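Local coordinates for protein 2-hydroxyisobutyryl-CoA synthetase (Aquincola tertiaricarbonis, PDB 6HE0) that belongs to the ANL superfamily of AMP-binding enzymes and binds coenzyme A and adenosine monophosphate, at residues R205-L210 against E230-E235; K214-Y219 against G243-F248; G220-A225 against L247-E252. All blocks are in the same frame, centred on the assembly; numbering follows the deposited sequence.

Contact 1 (R205-L210 against E230-E235)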
loop_
_atom_site.group_PDB
_atom_site.type_symbol
_atom_site.label_atom_id
_atom_site.label_comp_id
_atom_site.label_asym_id
_atom_site.label_seq_id
_atom_site.Cartn_x
_atom_site.Cartn_y
_atom_site.Cartn_z
ATOM N N ARG A 205 -9.630 -2.861 13.069
ATOM C CA ARG A 205 -8.384 -2.312 13.591
ATOM C C ARG A 205 -8.272 -0.851 13.217
ATOM O O ARG A 205 -7.858 -0.036 14.044
ATOM C CB ARG A 205 -7.160 -3.120 13.128
ATOM C CG ARG A 205 -7.152 -4.567 13.607
ATOM C CD ARG A 205 -5.811 -5.247 13.392
ATOM N NE ARG A 205 -5.548 -5.481 11.970
ATOM C CZ ARG A 205 -4.728 -4.758 11.217
ATOM N NH1 ARG A 205 -4.045 -3.743 11.745
ATOM N NH2 ARG A 205 -4.594 -5.030 9.924
ATOM N N LEU A 206 -8.694 -0.508 12.008
ATOM C CA LEU A 206 -8.645 0.875 11.529
ATOM C C LEU A 206 -9.428 1.852 12.442
ATOM O O LEU A 206 -8.917 2.924 12.763
ATOM C CB LEU A 206 -9.068 1.000 10.031
ATOM C CG LEU A 206 -9.252 2.424 9.468
ATOM C CD1 LEU A 206 -7.933 3.257 9.506
ATOM C CD2 LEU A 206 -9.789 2.375 8.091
ATOM N N VAL A 207 -10.628 1.461 12.871
ATOM C CA VAL A 207 -11.473 2.294 13.745
ATOM C C VAL A 207 -10.774 2.565 15.065
ATOM O O VAL A 207 -10.882 3.692 15.558
ATOM C CB VAL A 207 -12.946 1.825 13.927
ATOM C CG1 VAL A 207 -13.670 1.787 12.587
ATOM C CG2 VAL A 207 -13.042 0.483 14.642
ATOM N N GLN A 208 -9.982 1.588 15.585
ATOM C CA GLN A 208 -9.170 1.795 16.805
ATOM C C GLN A 208 -8.090 2.875 16.560
ATOM O O GLN A 208 -7.881 3.736 17.403
ATOM C CB GLN A 208 -8.508 0.486 17.318
ATOM C CG GLN A 208 -9.464 -0.453 18.071
ATOM C CD GLN A 208 -10.201 0.141 19.283
ATOM O OE1 GLN A 208 -11.315 -0.289 19.617
ATOM N NE2 GLN A 208 -9.606 1.114 19.996
ATOM N N TRP A 209 -7.415 2.800 15.412
ATOM C CA TRP A 209 -6.370 3.718 14.964
ATOM C C TRP A 209 -6.954 5.105 14.727
ATOM O O TRP A 209 -6.309 6.081 15.074
ATOM C CB TRP A 209 -5.692 3.168 13.690
ATOM C CG TRP A 209 -4.624 2.153 13.998
ATOM C CD1 TRP A 209 -4.772 0.802 14.062
ATOM C CD2 TRP A 209 -3.254 2.425 14.356
ATOM N NE1 TRP A 209 -3.574 0.212 14.381
ATOM C CE2 TRP A 209 -2.623 1.184 14.559
ATOM C CE3 TRP A 209 -2.501 3.600 14.516
ATOM C CZ2 TRP A 209 -1.283 1.084 14.952
ATOM C CZ3 TRP A 209 -1.146 3.492 14.792
ATOM C CH2 TRP A 209 -0.554 2.243 15.016
ATOM N N LEU A 210 -8.192 5.209 14.208
ATOM C CA LEU A 210 -8.847 6.517 14.011
ATOM C C LEU A 210 -9.262 7.128 15.338
ATOM O O LEU A 210 -9.165 8.347 15.500
ATOM C CB LEU A 210 -10.049 6.441 13.067
ATOM C CG LEU A 210 -9.794 6.035 11.606
ATOM C CD1 LEU A 210 -11.079 5.944 10.856
ATOM C CD2 LEU A 210 -8.893 6.985 10.922
ATOM N N GLU A 230 -20.423 2.114 10.738
ATOM C CA GLU A 230 -21.100 0.936 11.270
ATOM C C GLU A 230 -20.100 0.096 12.099
ATOM O O GLU A 230 -20.418 -0.301 13.223
ATOM C CB GLU A 230 -21.720 0.083 10.138
ATOM C CG GLU A 230 -22.855 0.772 9.380
ATOM C CD GLU A 230 -24.055 1.166 10.226
ATOM O OE1 GLU A 230 -24.191 2.370 10.548
ATOM O OE2 GLU A 230 -24.833 0.264 10.607
ATOM N N VAL A 231 -18.891 -0.114 11.575
ATOM C CA VAL A 231 -17.839 -0.879 12.280
ATOM C C VAL A 231 -17.426 -0.199 13.601
ATOM O O VAL A 231 -17.380 -0.889 14.610
ATOM C CB VAL A 231 -16.638 -1.229 11.371
ATOM C CG1 VAL A 231 -15.493 -1.861 12.165
ATOM C CG2 VAL A 231 -17.086 -2.179 10.264
ATOM N N ALA A 232 -17.206 1.140 13.604
ATOM C CA ALA A 232 -16.854 1.931 14.792
ATOM C C ALA A 232 -17.888 1.700 15.902
ATOM O O ALA A 232 -17.480 1.472 17.027
ATOM C CB ALA A 232 -16.788 3.415 14.450
ATOM N N ARG A 233 -19.207 1.675 15.560
ATOM C CA ARG A 233 -20.322 1.438 16.489
ATOM C C ARG A 233 -20.312 0.016 17.071
ATOM O O ARG A 233 -20.484 -0.130 18.279
ATOM C CB ARG A 233 -21.680 1.794 15.848
ATOM C CG ARG A 233 -22.164 3.204 16.206
ATOM C CD ARG A 233 -21.869 4.289 15.183
ATOM N NE ARG A 233 -22.778 4.227 14.039
ATOM C CZ ARG A 233 -22.981 5.222 13.181
ATOM N NH1 ARG A 233 -22.364 6.386 13.344
ATOM N NH2 ARG A 233 -23.816 5.066 12.162
ATOM N N GLU A 234 -20.059 -1.023 16.237
ATOM C CA GLU A 234 -19.926 -2.425 16.703
ATOM C C GLU A 234 -18.704 -2.525 17.618
ATOM O O GLU A 234 -18.674 -3.360 18.518
ATOM C CB GLU A 234 -19.696 -3.405 15.519
ATOM C CG GLU A 234 -20.764 -3.375 14.431
ATOM C CD GLU A 234 -20.470 -4.184 13.179
ATOM O OE1 GLU A 234 -21.443 -4.573 12.496
ATOM O OE2 GLU A 234 -19.279 -4.432 12.876
ATOM N N GLU A 235 -17.690 -1.668 17.371
ATOM C CA GLU A 235 -16.459 -1.630 18.159
ATOM C C GLU A 235 -16.601 -0.709 19.370
ATOM O O GLU A 235 -15.627 -0.512 20.082
ATOM C CB GLU A 235 -15.238 -1.239 17.288
ATOM C CG GLU A 235 -14.960 -2.204 16.155
ATOM C CD GLU A 235 -14.759 -3.644 16.567
ATOM O OE1 GLU A 235 -15.548 -4.504 16.121
ATOM O OE2 GLU A 235 -13.829 -3.909 17.359
#

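Contact 2 (K214-Y219 against G243-F248). With COA (coenzyme A), chain D.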
loop_
_atom_site.group_PDB
_atom_site.type_symbol
_atom_site.label_atom_id
_atom_site.label_comp_id
_atom_site.label_asym_id
_atom_site.label_seq_id
_atom_site.Cartn_x
_atom_site.Cartn_y
_atom_site.Cartn_z
ATOM N N LYS A 214 -6.773 10.251 15.672
ATOM C CA LYS A 214 -7.715 11.339 15.392
ATOM C C LYS A 214 -7.225 12.199 14.227
ATOM O O LYS A 214 -6.832 13.362 14.428
ATOM C CB LYS A 214 -8.019 12.179 16.647
ATOM C CG LYS A 214 -8.356 11.355 17.872
ATOM C CD LYS A 214 -9.570 11.888 18.565
ATOM C CE LYS A 214 -9.747 11.343 19.941
ATOM N NZ LYS A 214 -10.662 10.182 19.920
ATOM N N PRO A 215 -7.221 11.617 13.004
ATOM C CA PRO A 215 -6.741 12.368 11.834
ATOM C C PRO A 215 -7.653 13.522 11.459
ATOM O O PRO A 215 -8.838 13.494 11.784
ATOM C CB PRO A 215 -6.726 11.307 10.736
ATOM C CG PRO A 215 -7.826 10.390 11.110
ATOM C CD PRO A 215 -7.691 10.267 12.605
ATOM N N ALA A 216 -7.109 14.528 10.774
ATOM C CA ALA A 216 -7.900 15.678 10.316
ATOM C C ALA A 216 -8.621 15.323 9.006
ATOM O O ALA A 216 -9.658 15.897 8.702
ATOM C CB ALA A 216 -6.986 16.884 10.092
ATOM N N ALA A 217 -8.054 14.413 8.220
ATOM C CA ALA A 217 -8.593 14.066 6.912
ATOM C C ALA A 217 -8.560 12.567 6.646
ATOM O O ALA A 217 -7.719 11.840 7.186
ATOM C CB ALA A 217 -7.855 14.823 5.815
ATOM N N PHE A 218 -9.511 12.117 5.825
ATOM C CA PHE A 218 -9.705 10.726 5.466
ATOM C C PHE A 218 -9.984 10.608 3.974
ATOM O O PHE A 218 -10.731 11.413 3.393
ATOM C CB PHE A 218 -10.871 10.128 6.270
ATOM C CG PHE A 218 -11.191 8.667 6.002
ATOM C CD1 PHE A 218 -11.974 8.293 4.906
ATOM C CD2 PHE A 218 -10.797 7.679 6.892
ATOM C CE1 PHE A 218 -12.325 6.947 4.693
ATOM C CE2 PHE A 218 -11.152 6.348 6.679
ATOM C CZ PHE A 218 -11.933 5.992 5.589
ATOM N N TYR A 219 -9.366 9.612 3.360
ATOM C CA TYR A 219 -9.585 9.285 1.967
ATOM C C TYR A 219 -9.982 7.820 1.804
ATOM O O TYR A 219 -9.283 6.926 2.318
ATOM C CB TYR A 219 -8.324 9.561 1.124
ATOM C CG TYR A 219 -8.447 9.016 -0.284
ATOM C CD1 TYR A 219 -9.044 9.770 -1.292
ATOM C CD2 TYR A 219 -8.005 7.729 -0.601
ATOM C CE1 TYR A 219 -9.154 9.286 -2.591
ATOM C CE2 TYR A 219 -8.145 7.215 -1.896
ATOM C CZ TYR A 219 -8.710 8.006 -2.888
ATOM O OH TYR A 219 -8.838 7.552 -4.179
ATOM N N GLY A 243 -11.711 13.147 15.260
ATOM C CA GLY A 243 -11.086 14.434 14.961
ATOM C C GLY A 243 -11.129 14.865 13.508
ATOM O O GLY A 243 -10.373 15.747 13.103
ATOM N N LEU A 244 -11.987 14.242 12.700
ATOM C CA LEU A 244 -12.023 14.571 11.275
ATOM C C LEU A 244 -12.595 15.955 10.948
ATOM O O LEU A 244 -13.621 16.350 11.509
ATOM C CB LEU A 244 -12.751 13.468 10.482
ATOM C CG LEU A 244 -11.932 12.173 10.319
ATOM C CD1 LEU A 244 -12.817 10.982 10.068
ATOM C CD2 LEU A 244 -10.937 12.314 9.228
ATOM N N LYS A 245 -11.919 16.675 10.022
ATOM C CA LYS A 245 -12.326 17.988 9.501
ATOM C C LYS A 245 -12.904 17.718 8.116
ATOM O O LYS A 245 -13.762 18.465 7.636
ATOM C CB LYS A 245 -11.113 18.929 9.297
ATOM C CG LYS A 245 -10.489 19.499 10.557
ATOM C CD LYS A 245 -9.065 20.055 10.304
ATOM C CE LYS A 245 -8.983 21.441 9.696
ATOM N NZ LYS A 245 -7.898 21.524 8.671
ATOM N N CYS A 246 -12.343 16.716 7.415
ATOM C CA CYS A 246 -12.822 16.455 6.076
ATOM C C CYS A 246 -12.540 15.064 5.602
ATOM O O CYS A 246 -11.524 14.458 5.947
ATOM C CB CYS A 246 -12.326 17.509 5.086
ATOM S SG CYS A 246 -10.852 17.058 4.139
ATOM N N LEU A 247 -13.455 14.570 4.774
ATOM C CA LEU A 247 -13.327 13.279 4.098
ATOM C C LEU A 247 -13.429 13.551 2.615
ATOM O O LEU A 247 -14.272 14.330 2.182
ATOM C CB LEU A 247 -14.423 12.312 4.536
ATOM C CG LEU A 247 -14.431 11.937 6.027
ATOM C CD1 LEU A 247 -15.411 12.804 6.810
ATOM C CD2 LEU A 247 -14.747 10.446 6.206
ATOM N N PHE A 248 -12.505 13.013 1.845
ATOM C CA PHE A 248 -12.529 13.185 0.391
ATOM C C PHE A 248 -12.538 11.819 -0.257
ATOM O O PHE A 248 -11.857 10.906 0.196
ATOM C CB PHE A 248 -11.429 14.113 -0.128
ATOM C CG PHE A 248 -9.998 13.720 0.125
ATOM C CD1 PHE A 248 -9.457 13.780 1.411
ATOM C CD2 PHE A 248 -9.159 13.365 -0.934
ATOM C CE1 PHE A 248 -8.121 13.434 1.636
ATOM C CE2 PHE A 248 -7.815 13.044 -0.710
ATOM C CZ PHE A 248 -7.310 13.077 0.573
HETATM N N1A COA D . -12.306 0.113 0.333
HETATM C C2A COA D . -11.885 -0.359 1.511
HETATM N N3A COA D . -12.137 -1.546 2.076
HETATM C C4A COA D . -12.945 -2.287 1.312
HETATM C C5A COA D . -13.467 -1.935 0.078
HETATM C C6A COA D . -13.112 -0.661 -0.426
HETATM N N6A COA D . -13.482 -0.199 -1.615
HETATM N N7A COA D . -14.285 -2.942 -0.414
HETATM C C8A COA D . -14.258 -3.852 0.528
HETATM N N9A COA D . -13.459 -3.530 1.595
HETATM C C1B COA D . -13.184 -4.355 2.778
HETATM C C2B COA D . -14.434 -4.996 3.366
HETATM O O2B COA D . -15.170 -4.044 4.125
HETATM C C3B COA D . -13.837 -6.219 4.072
HETATM O O3B COA D . -13.260 -5.896 5.354
HETATM P P3B COA D . -14.017 -6.052 6.728
HETATM O O7A COA D . -13.029 -6.314 7.757
HETATM O O8A COA D . -14.713 -4.747 6.879
HETATM O O9A COA D . -15.077 -7.134 6.588
HETATM C C4B COA D . -12.655 -6.613 3.183
HETATM O O4B COA D . -12.318 -5.425 2.427
HETATM C C5B COA D . -12.932 -7.765 2.247
HETATM O O5B COA D . -14.157 -7.439 1.541
HETATM P P1A COA D . -14.669 -8.210 0.239
HETATM O O1A COA D . -15.974 -7.700 -0.239
HETATM O O2A COA D . -14.727 -9.693 0.428
HETATM O O3A COA D . -13.446 -7.955 -0.749
HETATM P P2A COA D . -13.175 -7.411 -2.220
HETATM O O4A COA D . -13.424 -8.527 -3.140
HETATM O O5A COA D . -14.095 -6.227 -2.485
HETATM O O6A COA D . -11.673 -6.875 -2.171
HETATM C CBP COA D . -10.648 -4.670 -2.087
HETATM C CCP COA D . -11.418 -5.745 -1.315
HETATM C CDP COA D . -10.465 -3.406 -1.241
HETATM C CEP COA D . -9.263 -5.253 -2.425
HETATM C CAP COA D . -11.446 -4.351 -3.381
HETATM O OAP COA D . -12.787 -3.932 -3.144
HETATM C C9P COA D . -10.750 -3.391 -4.340
HETATM O O9P COA D . -9.708 -3.718 -4.901
HETATM N N8P COA D . -11.310 -2.201 -4.546
HETATM C C7P COA D . -10.642 -1.225 -5.393
HETATM C C6P COA D . -11.527 -0.108 -5.755
HETATM C C5P COA D . -11.179 1.149 -5.006
HETATM O O5P COA D . -11.220 1.194 -3.776
HETATM N N4P COA D . -10.895 2.201 -5.770
HETATM C C3P COA D . -11.118 3.578 -5.358
HETATM C C2P COA D . -9.919 4.224 -4.695
HETATM S S1P COA D . -10.697 5.105 -3.320
#

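Contact 3 (G220-A225 against L247-E252). With 8LE ([[(2~{R},3~{S},4~{R},5~{R})-5-(6-aminopurin-9-yl)-3,4-bis(oxidanyl)oxolan-2-yl]methoxy-oxidanyl-phosphoryl] 2-methyl-2-oxidanyl-propanoate), chain B.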
loop_
_atom_site.group_PDB
_atom_site.type_symbol
_atom_site.label_atom_id
_atom_site.label_comp_id
_atom_site.label_asym_id
_atom_site.label_seq_id
_atom_site.Cartn_x
_atom_site.Cartn_y
_atom_site.Cartn_z
ATOM N N GLY A 220 -11.000 7.596 0.988
ATOM C CA GLY A 220 -11.428 6.257 0.578
ATOM C C GLY A 220 -12.564 6.308 -0.426
ATOM O O GLY A 220 -12.708 7.310 -1.126
ATOM N N THR A 221 -13.412 5.252 -0.465
ATOM C CA THR A 221 -14.663 5.253 -1.239
ATOM C C THR A 221 -15.763 5.747 -0.302
ATOM O O THR A 221 -15.662 5.534 0.920
ATOM C CB THR A 221 -15.052 3.882 -1.897
ATOM O OG1 THR A 221 -15.338 2.880 -0.922
ATOM C CG2 THR A 221 -14.042 3.385 -2.895
ATOM N N PRO A 222 -16.831 6.404 -0.821
ATOM C CA PRO A 222 -17.888 6.896 0.094
ATOM C C PRO A 222 -18.589 5.763 0.863
ATOM O O PRO A 222 -18.831 5.907 2.053
ATOM C CB PRO A 222 -18.847 7.655 -0.837
ATOM C CG PRO A 222 -18.048 7.952 -2.050
ATOM C CD PRO A 222 -17.113 6.799 -2.219
ATOM N N SER A 223 -18.869 4.625 0.199
ATOM C CA SER A 223 -19.539 3.505 0.846
ATOM C C SER A 223 -18.669 2.884 1.948
ATOM O O SER A 223 -19.201 2.485 2.974
ATOM C CB SER A 223 -19.979 2.465 -0.184
ATOM O OG SER A 223 -18.896 1.998 -0.969
ATOM N N TYR A 224 -17.339 2.863 1.767
ATOM C CA TYR A 224 -16.431 2.380 2.810
ATOM C C TYR A 224 -16.510 3.216 4.087
ATOM O O TYR A 224 -16.557 2.658 5.192
ATOM C CB TYR A 224 -14.972 2.238 2.319
ATOM C CG TYR A 224 -14.096 1.545 3.342
ATOM C CD1 TYR A 224 -14.403 0.264 3.802
ATOM C CD2 TYR A 224 -13.000 2.195 3.903
ATOM C CE1 TYR A 224 -13.601 -0.380 4.741
ATOM C CE2 TYR A 224 -12.185 1.558 4.845
ATOM C CZ TYR A 224 -12.480 0.261 5.242
ATOM O OH TYR A 224 -11.719 -0.357 6.203
ATOM N N ALA A 225 -16.639 4.537 3.936
ATOM C CA ALA A 225 -16.809 5.445 5.070
ATOM C C ALA A 225 -18.120 5.149 5.762
ATOM O O ALA A 225 -18.179 5.279 6.983
ATOM C CB ALA A 225 -16.780 6.894 4.602
ATOM N N LEU A 247 -13.455 14.570 4.774
ATOM C CA LEU A 247 -13.327 13.279 4.098
ATOM C C LEU A 247 -13.429 13.551 2.615
ATOM O O LEU A 247 -14.272 14.330 2.182
ATOM C CB LEU A 247 -14.423 12.312 4.536
ATOM C CG LEU A 247 -14.431 11.937 6.027
ATOM C CD1 LEU A 247 -15.411 12.804 6.810
ATOM C CD2 LEU A 247 -14.747 10.446 6.206
ATOM N N PHE A 248 -12.505 13.013 1.845
ATOM C CA PHE A 248 -12.529 13.185 0.391
ATOM C C PHE A 248 -12.538 11.819 -0.257
ATOM O O PHE A 248 -11.857 10.906 0.196
ATOM C CB PHE A 248 -11.429 14.113 -0.128
ATOM C CG PHE A 248 -9.998 13.720 0.125
ATOM C CD1 PHE A 248 -9.457 13.780 1.411
ATOM C CD2 PHE A 248 -9.159 13.365 -0.934
ATOM C CE1 PHE A 248 -8.121 13.434 1.636
ATOM C CE2 PHE A 248 -7.815 13.044 -0.710
ATOM C CZ PHE A 248 -7.310 13.077 0.573
ATOM N N PHE A 249 -13.375 11.652 -1.258
ATOM C CA PHE A 249 -13.564 10.347 -1.861
ATOM C C PHE A 249 -13.427 10.328 -3.358
ATOM O O PHE A 249 -13.678 11.332 -4.011
ATOM C CB PHE A 249 -14.968 9.825 -1.457
ATOM C CG PHE A 249 -15.281 9.837 0.032
ATOM C CD1 PHE A 249 -14.736 8.883 0.883
ATOM C CD2 PHE A 249 -16.166 10.759 0.565
ATOM C CE1 PHE A 249 -15.048 8.868 2.247
ATOM C CE2 PHE A 249 -16.486 10.744 1.929
ATOM C CZ PHE A 249 -15.930 9.787 2.755
ATOM N N SER A 250 -13.086 9.154 -3.904
ATOM C CA SER A 250 -13.092 8.876 -5.343
ATOM C C SER A 250 -13.431 7.379 -5.560
ATOM O O SER A 250 -13.649 6.636 -4.595
ATOM C CB SER A 250 -11.762 9.273 -5.991
ATOM O OG SER A 250 -10.779 8.273 -5.789
ATOM N N GLY A 251 -13.498 6.960 -6.814
ATOM C CA GLY A 251 -13.706 5.560 -7.183
ATOM C C GLY A 251 -15.114 5.196 -7.584
ATOM O O GLY A 251 -15.325 4.210 -8.289
ATOM N N GLU A 252 -16.098 5.949 -7.103
ATOM C CA GLU A 252 -17.483 5.602 -7.386
ATOM C C GLU A 252 -18.380 6.801 -7.121
ATOM O O GLU A 252 -17.955 7.704 -6.387
ATOM C CB GLU A 252 -17.888 4.411 -6.464
ATOM C CG GLU A 252 -17.852 4.726 -4.962
ATOM C CD GLU A 252 -18.316 3.643 -3.997
ATOM O OE1 GLU A 252 -18.318 2.453 -4.381
ATOM O OE2 GLU A 252 -18.612 3.974 -2.827
HETATM C C2 8LE B . -18.500 9.185 -9.873
HETATM C CAA 8LE B . -8.758 6.911 -9.690
HETATM C CAZ 8LE B . -10.262 6.744 -9.460
HETATM C CAB 8LE B . -10.986 8.027 -9.854
HETATM O OAF 8LE B . -10.491 6.516 -8.061
HETATM C CAS 8LE B . -10.747 5.564 -10.293
HETATM O OAD 8LE B . -11.583 4.780 -9.887
HETATM O OAQ 8LE B . -10.162 5.317 -11.598
HETATM P PBC 8LE B . -10.703 4.217 -12.633
HETATM O OAI 8LE B . -10.050 4.472 -13.975
HETATM O OAE 8LE B . -10.415 2.813 -12.203
HETATM O "O5'" 8LE B . -12.294 4.338 -12.763
HETATM C "C5'" 8LE B . -12.887 5.550 -13.193
HETATM C "C4'" 8LE B . -14.374 5.302 -13.320
HETATM O "O4'" 8LE B . -14.976 5.079 -12.030
HETATM C "C3'" 8LE B . -15.011 6.547 -13.887
HETATM O "O3'" 8LE B . -15.229 6.333 -15.280
HETATM C "C2'" 8LE B . -16.315 6.696 -13.116
HETATM O "O2'" 8LE B . -17.361 5.962 -13.749
HETATM C "C1'" 8LE B . -16.060 5.992 -11.796
HETATM N N9 8LE B . -15.706 7.039 -10.796
HETATM C C8 8LE B . -14.484 7.278 -10.290
HETATM N N7 8LE B . -14.564 8.302 -9.421
HETATM C C5 8LE B . -15.835 8.752 -9.439
HETATM C C4 8LE B . -16.555 7.949 -10.306
HETATM N N3 8LE B . -17.893 8.166 -10.492
HETATM N N1 8LE B . -17.833 9.955 -8.993
HETATM C C6 8LE B . -16.508 9.781 -8.775
HETATM N N6 8LE B . -15.855 10.577 -7.902
#

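Contact 1 (R205-L210 against E230-E235)
With chi1 at -60°, Val207 turns CG1 away from its own carbonyl carbon and sets CG2 between the backbone N and that carbon, and the two methyls part, CG1 going to Ala232 on helix 222-234 and CG2 to Glu235, the residue just after it. Val207 CG1 lies over the backbone of the last full turn, 3.7 Å from Ala232 N, with the methyl CB of Ala232 4.0 Å away. Val231 joins from the same turn: its CG1, anti to the backbone N (chi1 173°), comes within 4.1 Å of Val207 CG1. CG2 of Val207 meets the aliphatic part of Glu235, 3.6 Å from CG and 3.8 Å from CB, where the two side chains cross at about a right angle. The bend of Glu235 at chi2 (-56°) turns the carboxylate away from the valine, and OE1 is hydrogen-bonded to His440 of the second subunit. Gln208 stays at the margin, its OE1 4.3 Å from Glu235 O. Helix 202-213 and helix 222-234, the two elements joined here, sit side by side in the AMP-binding region, and the nearest pair of alpha carbons, Val207 and Ala232, is 5.5 Å apart. Leu228, one turn before Ala232, extends the apolar seam by touching Val207 and Leu210, while Leu206 and Leu210 reach Cys167 of strand 165-168. No hydrogen bond or salt bridge links the two segments: the helices are held here by methyl and methylene contacts, and Glu235 lends its carbons to Val207 and its charged end to the subunit interface.

Contact 2 (K214-Y219 against G243-F248)
Phe248 and Tyr219 form the dense end of this contact. CB of Tyr219 sits over one face of the Phe248 ring, 3.9 Å from its centroid, a CH-pi contact, and Tyr219 CD1 comes within 3.5 Å of Phe248 CE2. The two ring planes are inclined at 52°. Phe248 reaches this place because chi1 of 61° puts CG between the backbone N and the carbonyl carbon, swinging the ring toward the neighbouring strand. Beyond it, Tyr219 OH lies 3.2 Å from S1P of coenzyme A and is hydrogen-bonded to Ser250. On the other face of the sheet, Leu247 CD2 packs 3.7 Å from Phe218 CD1, and Leu244 CD2 fills in against Phe218 CB. Strands 217-220 and 246-249 are parallel neighbours in a five-stranded sheet, linked through helix 222-234 as a beta-alpha-beta crossover; Phe218 O accepts from Phe248 N at 2.8 Å, and Phe218 N gives to Cys246 O. Toward the start of the strands the pairing frays into loops at the protein surface. There Ala216 O still takes two donors, Lys245 N at 2.7 Å, tilted 28° from the carbonyl plane, and Cys246 N, nearly in line with the carbonyl. Side-chain contact is sparser here, with Ala216 CB against Lys245 CD and Pro215 CG against Leu244 CD2, while Lys214 bends away past the exposed Gly243 to place NZ on the carbonyl oxygens of Asp211 and Asn241.

Contact 3 (G220-A225 against L247-E252)
Gly220 pairs in parallel with Phe249 at the end of the strands, where Ser250 N makes a weak 3.4 Å hydrogen bond to Gly220 O before the first chain turns through Thr221 into helix 222-234. This is the strand-to-helix turn of the beta-alpha-beta unit 217-220, 222-234, 246-249, at the C-terminal ends of its parallel strands. Thr221 is the helix N-cap, its OG1 accepting weakly from Tyr224 N. The chain of Glu252, extended beyond CG, carries OE2 to Ser223, where one oxygen takes two donors: the backbone N at 3.1 Å, nearly in line with the C-O bond, and the hydroxyl OG at 2.7 Å, on the syn lone pair. Chi1 of 56° folds Ser223 OG back between the backbone N and carbonyl carbon, letting both donors converge on OE2. The helix N-terminus would probably favour the negative charge of this carboxylate. Pro222 CD rests 3.3 Å from Glu252 OE2, while Pro222 CA lies over one face of the Phe249 ring, 3.9 Å from the centroid, as a CH-pi contact. Ala225 CB touches the far end of that ring, 3.5 Å from Phe249 CE1. Beyond the strand, Ser250 OG is hydrogen-bonded both to OAF of the bound 8LE, at 2.9 Å, and to Tyr219, placing the loop beside the ligand. Pro222 and Phe249 lie on the sheet face that helix 258-268 packs against: Ile264 touches both, Val260 packs on Pro222, and Val272 of strand 271-274 and Phe218 of strand 217-220 meet Phe249.

Along the chain run helix 202-213, strand 217-220, helix 222-234 and strand 246-249, all within the AMP-binding region, and the three contacts tie these successive elements together; the segments of contact 1 alternate with those of contacts 2 and 3. Contacts 2 and 3 share strand 246-249, including Leu247 and Phe248, with centres about 12 Å apart. Contacts 1 and 3 share helix 222-234, one near its end and the other at its start, centre to centre about 17 Å. The centres of contacts 1 and 2 are about 15 Å apart, and Leu210 packs on Pro215 and Phe218 between them. Contact 1 adjoins the second subunit and lies near coenzyme A, while Tyr219 and Ser250 reach the ligands at contacts 2 and 3.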